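Local coordinates for Lin2891 protein (Listeria innocua, PDB 3DB0) that probably binds FMN and may act as a pyridoxamine 5'-phosphate oxidase, having the split-barrel fold of that flavoprotein family, at residues K9-L14 and D40-Y45; G20-V25 and R33-L38; T46-E51 and S112-K117; E79-A84 and P120-I125. One frame throughout, in Å; residues are numbered along the deposited sequence. Where two conformers were deposited one is given.

Interaction 1. Residues K9-L14 and D40-Y45; sequences KILAIL and DGLTLY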
loop_
_atom_site.group_PDB
_atom_site.type_symbol
_atom_site.label_atom_id
_atom_site.label_comp_id
_atom_site.label_asym_id
_atom_site.label_seq_id
_atom_site.Cartn_x
_atom_site.Cartn_y
_atom_site.Cartn_z
ATOM N N LYS B 9 -17.509 3.765 10.009
ATOM C CA LYS B 9 -16.116 3.984 10.441
ATOM C C LYS B 9 -15.261 2.736 10.181
ATOM O O LYS B 9 -14.105 2.816 9.805
ATOM C CB LYS B 9 -16.044 4.444 11.922
ATOM N N ILE B 10 -15.859 1.571 10.363
ATOM C CA ILE B 10 -15.153 0.311 10.119
ATOM C C ILE B 10 -14.801 0.273 8.648
ATOM O O ILE B 10 -13.659 0.016 8.282
ATOM C CB ILE B 10 -15.997 -0.904 10.556
ATOM C CG1 ILE B 10 -16.142 -0.930 12.056
ATOM C CG2 ILE B 10 -15.368 -2.268 10.126
ATOM C CD1 ILE B 10 -17.247 -1.812 12.568
ATOM N N LEU B 11 -15.774 0.583 7.785
ATOM C CA LEU B 11 -15.552 0.507 6.334
ATOM C C LEU B 11 -14.508 1.469 5.852
ATOM O O LEU B 11 -13.709 1.160 4.950
ATOM C CB LEU B 11 -16.864 0.721 5.569
ATOM C CG LEU B 11 -17.805 -0.458 5.664
ATOM C CD1 LEU B 11 -19.220 -0.109 5.211
ATOM C CD2 LEU B 11 -17.200 -1.565 4.802
ATOM N N ALA B 12 -14.492 2.647 6.469
ATOM C CA ALA B 12 -13.540 3.696 6.095
ATOM C C ALA B 12 -12.123 3.174 6.345
ATOM O O ALA B 12 -11.225 3.312 5.504
ATOM C CB ALA B 12 -13.819 5.017 6.894
ATOM N N ILE B 13 -11.941 2.491 7.473
ATOM C CA ILE B 13 -10.619 1.994 7.818
ATOM C C ILE B 13 -10.227 0.864 6.808
ATOM O O ILE B 13 -9.086 0.810 6.316
ATOM C CB ILE B 13 -10.566 1.492 9.256
ATOM C CG1 ILE B 13 -10.746 2.627 10.285
ATOM C CG2 ILE B 13 -9.231 0.804 9.491
ATOM C CD1 ILE B 13 -10.861 2.152 11.730
ATOM N N LEU B 14 -11.199 0.011 6.474
ATOM C CA LEU B 14 -10.969 -1.070 5.495
ATOM C C LEU B 14 -10.722 -0.496 4.099
ATOM O O LEU B 14 -9.969 -1.060 3.333
ATOM C CB LEU B 14 -12.161 -2.057 5.416
ATOM C CG LEU B 14 -12.422 -2.912 6.664
ATOM C CD1 LEU B 14 -13.659 -3.790 6.536
ATOM C CD2 LEU B 14 -11.129 -3.750 6.998
ATOM N N ASP B 40 -15.146 -7.015 0.926
ATOM C CA ASP B 40 -16.420 -6.893 0.308
ATOM C C ASP B 40 -17.320 -6.651 1.489
ATOM O O ASP B 40 -17.733 -7.580 2.219
ATOM C CB ASP B 40 -16.842 -8.180 -0.386
ATOM C CG ASP B 40 -18.285 -8.085 -0.918
ATOM O OD1 ASP B 40 -18.664 -6.978 -1.293
ATOM O OD2 ASP B 40 -19.026 -9.080 -0.928
ATOM N N GLY B 41 -17.631 -5.399 1.725
ATOM C CA GLY B 41 -18.401 -5.111 2.919
ATOM C C GLY B 41 -17.461 -5.428 4.059
ATOM O O GLY B 41 -16.255 -5.147 3.978
ATOM N N LEU B 42 -17.993 -6.048 5.101
ATOM C CA LEU B 42 -17.176 -6.401 6.266
ATOM C C LEU B 42 -16.526 -7.789 6.125
ATOM O O LEU B 42 -15.795 -8.248 7.029
ATOM C CB LEU B 42 -17.965 -6.297 7.567
ATOM C CG LEU B 42 -18.619 -4.951 7.909
ATOM C CD1 LEU B 42 -19.152 -5.065 9.312
ATOM C CD2 LEU B 42 -17.676 -3.774 7.772
ATOM N N THR B 43 -16.744 -8.433 4.983
ATOM C CA THR B 43 -16.042 -9.714 4.693
ATOM C C THR B 43 -14.624 -9.465 4.135
ATOM O O THR B 43 -14.421 -8.679 3.216
ATOM C CB THR B 43 -16.857 -10.640 3.778
ATOM O OG1 THR B 43 -18.043 -11.051 4.471
ATOM C CG2 THR B 43 -16.077 -11.911 3.404
ATOM N N LEU B 44 -13.641 -10.135 4.721
ATOM C CA LEU B 44 -12.264 -10.004 4.281
ATOM C C LEU B 44 -11.812 -11.229 3.475
ATOM O O LEU B 44 -12.334 -12.357 3.630
ATOM C CB LEU B 44 -11.329 -9.816 5.457
ATOM C CG LEU B 44 -11.454 -8.592 6.372
ATOM C CD1 LEU B 44 -10.285 -8.583 7.329
ATOM C CD2 LEU B 44 -11.484 -7.286 5.676
ATOM N N TYR B 45 -10.895 -10.970 2.556
ATOM C CA TYR B 45 -10.334 -12.004 1.678
ATOM C C TYR B 45 -8.839 -11.763 1.638
ATOM O O TYR B 45 -8.357 -10.630 1.610
ATOM C CB TYR B 45 -10.908 -11.948 0.251
ATOM C CG TYR B 45 -12.398 -12.220 0.137
ATOM C CD1 TYR B 45 -12.898 -13.521 0.160
ATOM C CD2 TYR B 45 -13.282 -11.199 -0.072
ATOM C CE1 TYR B 45 -14.264 -13.778 0.041
ATOM C CE2 TYR B 45 -14.643 -11.438 -0.202
ATOM C CZ TYR B 45 -15.127 -12.727 -0.138
ATOM O OH TYR B 45 -16.460 -12.957 -0.219
#
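Leu42 reaches across to helix 6-16 with a single methyl, CD2, which touches Ile10 CG2 at 3.6 Å and Leu11 CD2 at 3.7 Å, meeting both side chains at about a right angle. Its CG is anti to the carbonyl carbon (chi1 -57°), and its two methyls part: CD2 meets the helix while the CD1 branch lies toward Ile123 of strand 113-126. One helical turn beyond Ile10, Leu14 spreads its own branches, CD2 packing on Leu44 CD2 at 3.8 Å and CD1 lying 3.9 Å from Gly41 O. The partner segment contains the two-residue hairpin turn that joins strands 29-40 and 43-49. This type II' turn from Asp40 to Thr43 is closed by Thr43 N to Asp40 O at 3.1 Å, and Gly41 holds the positive-phi corner that glycine accepts readily. Branched aliphatic residues suit the facing side of the helix, since branching lets one residue touch two partners, as Leu14 does; Leu44 continues inward to Phe37 and Ile80. No hydrogen bond links the two segments, and the polar Gly41 O is taken by His39 ND1. The helix is therefore held to this hairpin by shape and burial of hydrocarbon, not by directed bonds.

Interaction 2. Residues G20-V25 and R33-L38; sequences GVLTSV and RYMTFL
Strands 19-26 and 29-40 form an antiparallel hairpin, strongly twisted here with 124° between their directions, in which Gly20 pairs with Met35 and Leu22 with Arg33, each through two backbone hydrogen bonds. Between them lies the non-hydrogen-bonded pair of Val21 and Tyr34, where Val21 CG2 presses on Tyr34 CE1 at a close 3.3 Å. The beta-branched valine keeps this methyl near the ring, and Tyr34 goes on to stack with Tyr70 of a second subunit. On the face shared by Leu22 and Met35, the selenomethionine chain is bent at its end (chi3 69°), bringing CE to 3.6 Å from Leu22 CB. Phe37 CZ adds to the same carbon at 4.0 Å, while the edge of its ring meets Gly20 N, 3.6 Å from CD2. Glycine suits this place because, with no side chain, it lets the ring come right up to the strand.

Farther along, a water ties the strands: it donates to Leu22 O and to Ser24 OG (2.8 Å) and accepts from Arg33 NH1 (2.8 Å), lying near the guanidinium plane. Glu57 completes the cluster, bonding Ser24 OG and forming a salt bridge with Arg33 NH2. Apolar packing thus gives way along one hairpin to a hydrated charged network, in which Glu57 would be expected to offset the arginine charge.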
loop_
_atom_site.group_PDB
_atom_site.type_symbol
_atom_site.label_atom_id
_atom_site.label_comp_id
_atom_site.label_asym_id
_atom_site.label_seq_id
_atom_site.Cartn_x
_atom_site.Cartn_y
_atom_site.Cartn_z
ATOM N N GLY B 20 -2.648 -5.866 6.630
ATOM C CA GLY B 20 -2.988 -6.085 8.011
ATOM C C GLY B 20 -2.185 -7.236 8.524
ATOM O O GLY B 20 -1.378 -7.834 7.789
ATOM N N VAL B 21 -2.416 -7.550 9.788
ATOM C CA VAL B 21 -1.760 -8.674 10.457
ATOM C C VAL B 21 -2.792 -9.798 10.649
ATOM O O VAL B 21 -3.844 -9.584 11.234
ATOM C CB VAL B 21 -1.172 -8.224 11.866
ATOM C CG1 VAL B 21 -0.528 -9.377 12.606
ATOM C CG2 VAL B 21 -0.159 -7.065 11.725
ATOM N N LEU B 22 -2.523 -10.980 10.108
ATOM C CA LEU B 22 -3.370 -12.115 10.370
ATOM C C LEU B 22 -2.728 -12.940 11.472
ATOM O O LEU B 22 -1.555 -13.272 11.368
ATOM C CB LEU B 22 -3.455 -13.060 9.165
ATOM C CG LEU B 22 -4.353 -14.268 9.495
ATOM C CD1 LEU B 22 -5.870 -13.892 9.486
ATOM C CD2 LEU B 22 -4.065 -15.340 8.539
ATOM N N THR B 23 -3.481 -13.269 12.516
ATOM C CA THR B 23 -2.976 -14.168 13.540
ATOM C C THR B 23 -3.826 -15.409 13.477
ATOM O O THR B 23 -5.044 -15.344 13.552
ATOM C CB THR B 23 -3.013 -13.534 14.946
ATOM O OG1 THR B 23 -2.244 -12.316 14.932
ATOM C CG2 THR B 23 -2.465 -14.525 16.017
ATOM N N SER B 24 -3.155 -16.528 13.218
ATOM C CA SER B 24 -3.747 -17.867 13.137
ATOM C C SER B 24 -3.059 -18.734 14.207
ATOM O O SER B 24 -2.118 -18.284 14.905
ATOM C CB SER B 24 -3.651 -18.441 11.742
ATOM O OG SER B 24 -2.333 -18.292 11.211
ATOM N N VAL B 25 -3.560 -19.955 14.351
ATOM C CA VAL B 25 -3.137 -20.834 15.401
ATOM C C VAL B 25 -2.723 -22.162 14.818
ATOM O O VAL B 25 -3.389 -22.706 13.929
ATOM C CB VAL B 25 -4.326 -21.097 16.389
ATOM C CG1 VAL B 25 -3.985 -22.173 17.446
ATOM C CG2 VAL B 25 -4.826 -19.805 17.001
ATOM N N ARG B 33 1.313 -12.838 10.794
ATOM C CA ARG B 33 1.900 -12.478 9.525
ATOM C C ARG B 33 1.232 -11.264 8.914
ATOM O O ARG B 33 0.047 -11.067 9.057
ATOM C CB ARG B 33 1.776 -13.623 8.514
ATOM C CG ARG B 33 2.283 -14.962 8.995
ATOM C CD ARG B 33 1.977 -16.032 7.981
ATOM N NE ARG B 33 2.518 -17.359 8.332
ATOM C CZ ARG B 33 1.854 -18.306 8.989
ATOM N NH1 ARG B 33 0.649 -18.064 9.429
ATOM N NH2 ARG B 33 2.419 -19.475 9.243
ATOM N N TYR B 34 2.035 -10.470 8.225
ATOM C CA TYR B 34 1.539 -9.321 7.494
ATOM C C TYR B 34 1.075 -9.805 6.143
ATOM O O TYR B 34 1.695 -10.667 5.519
ATOM C CB TYR B 34 2.583 -8.250 7.268
ATOM C CG TYR B 34 2.799 -7.360 8.442
ATOM C CD1 TYR B 34 1.914 -6.362 8.742
ATOM C CD2 TYR B 34 3.873 -7.556 9.297
ATOM C CE1 TYR B 34 2.110 -5.552 9.824
ATOM C CE2 TYR B 34 4.053 -6.745 10.415
ATOM C CZ TYR B 34 3.195 -5.764 10.656
ATOM O OH TYR B 34 3.340 -4.958 11.765
HETATM N N MSE B 35 -0.063 -9.311 5.707
HETATM C CA MSE B 35 -0.511 -9.651 4.378
HETATM C C MSE B 35 -1.597 -8.702 3.849
HETATM O O MSE B 35 -2.085 -7.808 4.546
HETATM C CB MSE B 35 -0.986 -11.103 4.300
HETATM C CG MSE B 35 -2.223 -11.349 5.194
HETATM SE SE MSE B 35 -2.703 -13.191 5.433
HETATM C CE MSE B 35 -1.120 -13.648 6.538
ATOM N N THR B 36 -1.917 -8.916 2.582
ATOM C CA THR B 36 -2.893 -8.105 1.851
ATOM C C THR B 36 -4.268 -8.680 2.073
ATOM O O THR B 36 -4.476 -9.922 2.022
ATOM C CB THR B 36 -2.550 -8.040 0.349
ATOM O OG1 THR B 36 -1.246 -7.507 0.246
ATOM C CG2 THR B 36 -3.524 -7.130 -0.479
ATOM N N PHE B 37 -5.158 -7.743 2.402
ATOM C CA PHE B 37 -6.568 -7.970 2.583
ATOM C C PHE B 37 -7.406 -7.147 1.620
ATOM O O PHE B 37 -7.278 -5.926 1.582
ATOM C CB PHE B 37 -6.996 -7.605 4.000
ATOM C CG PHE B 37 -6.409 -8.513 5.059
ATOM C CD1 PHE B 37 -7.043 -9.716 5.410
ATOM C CD2 PHE B 37 -5.198 -8.233 5.628
ATOM C CE1 PHE B 37 -6.502 -10.556 6.363
ATOM C CE2 PHE B 37 -4.636 -9.099 6.565
ATOM C CZ PHE B 37 -5.289 -10.257 6.924
ATOM N N LEU B 38 -8.282 -7.830 0.882
ATOM C CA LEU B 38 -9.353 -7.179 0.117
ATOM C C LEU B 38 -10.611 -7.317 0.987
ATOM O O LEU B 38 -10.673 -8.150 1.916
ATOM C CB LEU B 38 -9.571 -7.886 -1.248
ATOM C CG LEU B 38 -8.275 -7.912 -2.082
ATOM C CD1 LEU B 38 -8.431 -8.385 -3.511
ATOM C CD2 LEU B 38 -7.744 -6.524 -2.145
HETATM O O HOH W 1 -1.121 -16.024 10.088
#

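Interaction 3. Residues T46-E51 and S112-K117; sequences TPSGKE and SFVVIK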
loop_
_atom_site.group_PDB
_atom_site.type_symbol
_atom_site.label_atom_id
_atom_site.label_comp_id
_atom_site.label_asym_id
_atom_site.label_seq_id
_atom_site.Cartn_x
_atom_site.Cartn_y
_atom_site.Cartn_z
ATOM N N THR B 46 -8.080 -12.832 1.778
ATOM C CA THR B 46 -6.658 -12.700 1.644
ATOM C C THR B 46 -6.138 -13.907 0.790
ATOM O O THR B 46 -6.555 -15.080 1.008
ATOM C CB THR B 46 -5.973 -12.570 3.047
ATOM O OG1 THR B 46 -4.605 -12.243 2.873
ATOM C CG2 THR B 46 -6.086 -13.854 3.841
ATOM N N PRO B 47 -5.211 -13.623 -0.150
ATOM C CA PRO B 47 -4.625 -14.638 -1.027
ATOM C C PRO B 47 -3.712 -15.591 -0.331
ATOM O O PRO B 47 -3.080 -15.268 0.673
ATOM C CB PRO B 47 -3.873 -13.822 -2.102
ATOM C CG PRO B 47 -3.721 -12.476 -1.534
ATOM C CD PRO B 47 -4.659 -12.282 -0.393
ATOM N N SER B 48 -3.664 -16.810 -0.850
ATOM C CA SER B 48 -2.746 -17.797 -0.280
ATOM C C SER B 48 -2.447 -18.888 -1.305
ATOM O O SER B 48 -2.940 -18.834 -2.426
ATOM C CB SER B 48 -3.329 -18.345 1.009
ATOM O OG SER B 48 -2.392 -19.150 1.688
ATOM N N GLY B 49 -1.597 -19.841 -0.946
ATOM C CA GLY B 49 -1.283 -20.981 -1.795
ATOM C C GLY B 49 -1.796 -22.222 -1.094
ATOM O O GLY B 49 -1.850 -22.267 0.133
ATOM N N LYS B 50 -2.170 -23.232 -1.871
ATOM C CA LYS B 50 -2.729 -24.479 -1.321
ATOM C C LYS B 50 -1.846 -25.152 -0.303
ATOM O O LYS B 50 -2.329 -25.832 0.626
ATOM C CB LYS B 50 -2.952 -25.544 -2.402
ATOM C CG LYS B 50 -4.144 -25.361 -3.273
ATOM C CD LYS B 50 -4.206 -26.449 -4.324
ATOM C CE LYS B 50 -5.150 -26.011 -5.416
ATOM N NZ LYS B 50 -5.187 -26.997 -6.513
ATOM N N GLU B 51 -0.548 -25.042 -0.535
ATOM C CA GLU B 51 0.450 -25.677 0.322
ATOM C C GLU B 51 1.092 -24.790 1.363
ATOM O O GLU B 51 1.977 -25.244 2.060
ATOM C CB GLU B 51 1.569 -26.324 -0.511
ATOM C CG GLU B 51 1.225 -27.707 -1.076
ATOM C CD GLU B 51 -0.025 -27.743 -1.989
ATOM O OE1 GLU B 51 -0.020 -27.086 -3.050
ATOM O OE2 GLU B 51 -0.978 -28.482 -1.652
ATOM N N SER B 112 -2.307 -23.314 -7.821
ATOM C CA SER B 112 -2.040 -23.409 -6.412
ATOM C C SER B 112 -2.667 -22.223 -5.673
ATOM O O SER B 112 -2.655 -22.192 -4.486
ATOM C CB SER B 112 -0.547 -23.472 -6.155
ATOM O OG SER B 112 0.040 -22.206 -6.354
ATOM N N PHE B 113 -3.271 -21.298 -6.411
ATOM C CA PHE B 113 -3.889 -20.101 -5.841
ATOM C C PHE B 113 -5.182 -20.427 -5.065
ATOM O O PHE B 113 -6.051 -21.178 -5.493
ATOM C CB PHE B 113 -4.151 -19.037 -6.896
ATOM C CG PHE B 113 -4.646 -17.718 -6.326
ATOM C CD1 PHE B 113 -3.785 -16.876 -5.693
ATOM C CD2 PHE B 113 -5.954 -17.330 -6.466
ATOM C CE1 PHE B 113 -4.222 -15.658 -5.184
ATOM C CE2 PHE B 113 -6.399 -16.134 -6.000
ATOM C CZ PHE B 113 -5.537 -15.278 -5.359
ATOM N N VAL B 114 -5.277 -19.843 -3.887
ATOM C CA VAL B 114 -6.447 -20.028 -3.057
ATOM C C VAL B 114 -6.727 -18.713 -2.385
ATOM O O VAL B 114 -5.886 -17.805 -2.367
ATOM C CB VAL B 114 -6.257 -21.132 -2.008
ATOM C CG1 VAL B 114 -5.972 -22.454 -2.693
ATOM C CG2 VAL B 114 -5.159 -20.744 -1.010
ATOM N N VAL B 115 -7.944 -18.614 -1.873
ATOM C CA VAL B 115 -8.389 -17.422 -1.200
ATOM C C VAL B 115 -8.947 -17.804 0.174
ATOM O O VAL B 115 -9.750 -18.741 0.287
ATOM C CB VAL B 115 -9.434 -16.645 -2.044
ATOM C CG1 VAL B 115 -10.102 -15.447 -1.223
ATOM C CG2 VAL B 115 -8.813 -16.163 -3.410
ATOM N N ILE B 116 -8.415 -17.128 1.188
ATOM C CA ILE B 116 -8.897 -17.203 2.548
ATOM C C ILE B 116 -9.946 -16.134 2.762
ATOM O O ILE B 116 -9.706 -14.915 2.650
ATOM C CB ILE B 116 -7.781 -17.100 3.593
ATOM C CG1 ILE B 116 -6.769 -18.220 3.328
ATOM C CG2 ILE B 116 -8.400 -17.197 5.029
ATOM C CD1 ILE B 116 -5.403 -18.103 4.037
ATOM N N LYS B 117 -11.144 -16.628 3.062
ATOM C CA LYS B 117 -12.301 -15.783 3.334
ATOM C C LYS B 117 -12.393 -15.647 4.814
ATOM O O LYS B 117 -12.267 -16.636 5.539
ATOM C CB LYS B 117 -13.586 -16.434 2.815
ATOM C CG LYS B 117 -14.878 -15.643 3.125
ATOM C CD LYS B 117 -16.159 -16.491 2.853
ATOM C CE LYS B 117 -17.347 -15.606 2.862
ATOM N NZ LYS B 117 -18.639 -16.327 2.606
#
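The ring of Phe113 takes Pro47 CB obliquely, 3.6 Å from CE1, with Ser48 O also slanting toward it at 3.9 Å from CD1. Two indoles add to its surroundings: Trp97 meets it with planes at about 60°, and Trp104 of a third subunit packs edge-to-face. Pro47 suits its position because it sits opposite Val115 in a non-hydrogen-bonded pair, where the missing N-H costs this pairing nothing, and its ring carbons supply a compact apolar surface. On the opposite face of the sheet, Thr46 and Ile116 lie side by side, CG2 to CB at 3.7 Å. Ser48 CB touches Ile116 CD1 at the same 3.7 Å; its OG, turned anti to the backbone N (chi1 -171°), stays slightly farther off and bonds Thr55, while Thr46 OG1 bonds Thr36 O. The antiparallel ladder continues to Lys50 N, bonded to Ser112 O at 2.9 Å in the carbonyl plane. Around Ser48 and Val114, by contrast, the donors stand well above the carbonyl planes, Val114 N by 40°. In this barrel seam the hydroxyls of Thr46 and Ser48 are both satisfied, and the sheet face carrying Pro47 and Phe113 continues into a subunit interface.

Interaction 4. Residues E79-A84 and P120-I125; sequences EINGLA and PEQIRI
Glu79 swings its CG away from its own amide nitrogen (chi1 170°) and runs extended alongside Arg124, whose chain folds at chi3 (-73°) and brings NH2 to 2.6 Å from Glu79 OE1. This is a salt bridge through one oxygen, on the syn side but well out of the carboxylate plane; the carboxylate and guanidinium planes stand 70° apart, so the ions do not form the flat, two-bonded pair. Exposed Arg124 brings a counter-charge to the buried Glu79, which would be expected to stabilise its carboxylate; Ala32 of a second subunit packs on Glu79. The next pairs follow the antiparallel register until a classic beta bulge interrupts it. Asn81 O accepts from both Glu121 N (2.8 Å) and Gln122 N (3.1 Å), while Asn81 N returns a bond to Gln122 O at 2.9 Å. The extra residue coincides with a corner at Glu121, where strand 113-126 bends from one part of the closed barrel to another. On the other face from the salt bridge, Ile80 lies side by side with its neighbours, CG1 at 4.0 Å from Ile123 CG2 and CG2 at 4.0 Å from Pro120 CB. Ile123 continues this apolar surface to Ile10 of helix 6-16. Beyond the bulge, Leu83 CD1 rests 3.7 Å from Glu121 OE2, its hydrocarbon crossing the acidic side chain.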
loop_
_atom_site.group_PDB
_atom_site.type_symbol
_atom_site.label_atom_id
_atom_site.label_comp_id
_atom_site.label_asym_id
_atom_site.label_seq_id
_atom_site.Cartn_x
_atom_site.Cartn_y
_atom_site.Cartn_z
ATOM N N GLU B 79 -9.637 -4.326 15.373
ATOM C CA GLU B 79 -9.353 -5.674 15.827
ATOM C C GLU B 79 -10.567 -6.517 15.410
ATOM O O GLU B 79 -11.696 -6.276 15.831
ATOM C CB GLU B 79 -9.106 -5.731 17.334
ATOM C CG GLU B 79 -9.062 -7.138 17.764
ATOM C CD GLU B 79 -8.940 -7.358 19.269
ATOM O OE1 GLU B 79 -8.691 -6.425 20.050
ATOM O OE2 GLU B 79 -9.102 -8.520 19.663
ATOM N N ILE B 80 -10.335 -7.481 14.534
ATOM C CA ILE B 80 -11.372 -8.336 13.979
ATOM C C ILE B 80 -11.150 -9.826 14.351
ATOM O O ILE B 80 -10.137 -10.414 14.001
ATOM C CB ILE B 80 -11.340 -8.244 12.442
ATOM C CG1 ILE B 80 -11.574 -6.809 11.982
ATOM C CG2 ILE B 80 -12.357 -9.202 11.806
ATOM C CD1 ILE B 80 -11.408 -6.553 10.509
ATOM N N ASN B 81 -12.104 -10.436 15.050
ATOM C CA ASN B 81 -12.016 -11.868 15.402
ATOM C C ASN B 81 -13.050 -12.498 14.549
ATOM O O ASN B 81 -14.197 -12.037 14.498
ATOM C CB ASN B 81 -12.276 -12.098 16.881
ATOM C CG ASN B 81 -11.210 -11.419 17.767
ATOM O OD1 ASN B 81 -11.465 -10.376 18.360
ATOM N ND2 ASN B 81 -10.017 -11.958 17.779
ATOM N N GLY B 82 -12.609 -13.500 13.793
ATOM C CA GLY B 82 -13.466 -14.119 12.807
ATOM C C GLY B 82 -13.161 -15.560 12.507
ATOM O O GLY B 82 -12.301 -16.162 13.100
ATOM N N LEU B 83 -13.942 -16.082 11.594
ATOM C CA LEU B 83 -13.851 -17.428 11.168
ATOM C C LEU B 83 -13.395 -17.454 9.729
ATOM O O LEU B 83 -14.048 -16.875 8.831
ATOM C CB LEU B 83 -15.223 -18.106 11.349
ATOM C CG LEU B 83 -15.642 -18.411 12.785
ATOM C CD1 LEU B 83 -17.099 -19.002 12.835
ATOM C CD2 LEU B 83 -14.629 -19.406 13.395
ATOM N N ALA B 84 -12.272 -18.148 9.529
ATOM C CA ALA B 84 -11.618 -18.244 8.238
ATOM C C ALA B 84 -11.880 -19.596 7.613
ATOM O O ALA B 84 -11.969 -20.623 8.303
ATOM C CB ALA B 84 -10.063 -17.901 8.345
ATOM N N PRO B 120 -16.238 -11.930 9.814
ATOM C CA PRO B 120 -16.059 -11.375 11.159
ATOM C C PRO B 120 -17.128 -11.752 12.149
ATOM O O PRO B 120 -18.289 -11.784 11.793
ATOM C CB PRO B 120 -16.178 -9.868 10.912
ATOM C CG PRO B 120 -15.887 -9.697 9.447
ATOM C CD PRO B 120 -16.535 -10.871 8.838
ATOM N N GLU B 121 -16.738 -12.002 13.395
ATOM C CA GLU B 121 -17.708 -12.360 14.435
ATOM C C GLU B 121 -17.795 -11.197 15.410
ATOM O O GLU B 121 -18.847 -10.890 15.990
ATOM C CB GLU B 121 -17.315 -13.677 15.138
ATOM C CG GLU B 121 -17.365 -14.876 14.206
ATOM C CD GLU B 121 -18.800 -15.169 13.708
ATOM O OE1 GLU B 121 -19.774 -14.779 14.393
ATOM O OE2 GLU B 121 -18.933 -15.825 12.664
ATOM N N GLN B 122 -16.675 -10.523 15.545
ATOM C CA GLN B 122 -16.543 -9.349 16.407
ATOM C C GLN B 122 -15.573 -8.377 15.792
ATOM O O GLN B 122 -14.500 -8.777 15.346
ATOM C CB GLN B 122 -16.020 -9.818 17.745
ATOM C CG GLN B 122 -17.053 -10.721 18.413
ATOM C CD GLN B 122 -16.518 -12.053 18.978
ATOM O OE1 GLN B 122 -15.335 -12.422 18.798
ATOM N NE2 GLN B 122 -17.430 -12.814 19.614
ATOM N N ILE B 123 -15.941 -7.097 15.782
ATOM C CA ILE B 123 -15.052 -6.035 15.316
ATOM C C ILE B 123 -15.021 -4.930 16.297
ATOM O O ILE B 123 -16.071 -4.393 16.614
ATOM C CB ILE B 123 -15.466 -5.419 13.973
ATOM C CG1 ILE B 123 -15.743 -6.508 12.918
ATOM C CG2 ILE B 123 -14.382 -4.494 13.532
ATOM C CD1 ILE B 123 -16.098 -5.988 11.573
ATOM N N ARG B 124 -13.813 -4.628 16.802
ATOM C CA ARG B 124 -13.614 -3.558 17.741
ATOM C C ARG B 124 -12.763 -2.487 17.098
ATOM O O ARG B 124 -11.765 -2.801 16.406
ATOM C CB ARG B 124 -12.870 -4.039 18.960
ATOM C CG ARG B 124 -13.643 -4.942 19.848
ATOM C CD ARG B 124 -13.078 -4.805 21.245
ATOM N NE ARG B 124 -11.788 -5.451 21.342
ATOM C CZ ARG B 124 -10.907 -5.206 22.305
ATOM N NH1 ARG B 124 -11.178 -4.292 23.244
ATOM N NH2 ARG B 124 -9.747 -5.863 22.308
ATOM N N ILE B 125 -13.195 -1.239 17.253
ATOM C CA ILE B 125 -12.384 -0.109 16.811
ATOM C C ILE B 125 -11.638 0.297 18.036
ATOM O O ILE B 125 -12.225 0.669 19.065
ATOM C CB ILE B 125 -13.147 1.125 16.287
ATOM C CG1 ILE B 125 -14.011 0.828 15.080
ATOM C CG2 ILE B 125 -12.167 2.198 15.755
ATOM C CD1 ILE B 125 -14.807 2.109 14.634
#

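Overall arrangement
Three of the contacts are ladder segments of one six-stranded antiparallel barrel; interaction 1 instead packs a helix on it. Interactions 2 and 3 are the more deeply buried, meeting where Phe37 packs on Thr46, and both reach a third subunit. Interactions 1 and 4 are partly buried and touch through Lys9 and Ile125. Interactions 1 and 3 both use strand 43-49 and lie on opposite sides of the chain centre; 3 and 4 likewise share strand 113-126. Chemistry follows place: hydrocarbon alone under the helix, aromatic packing toward neighbouring subunits in 2 and 3, and a salt bridge directly between the two strands in 4, whereas the arginine of 2 finds its carboxylate on helix 53-60.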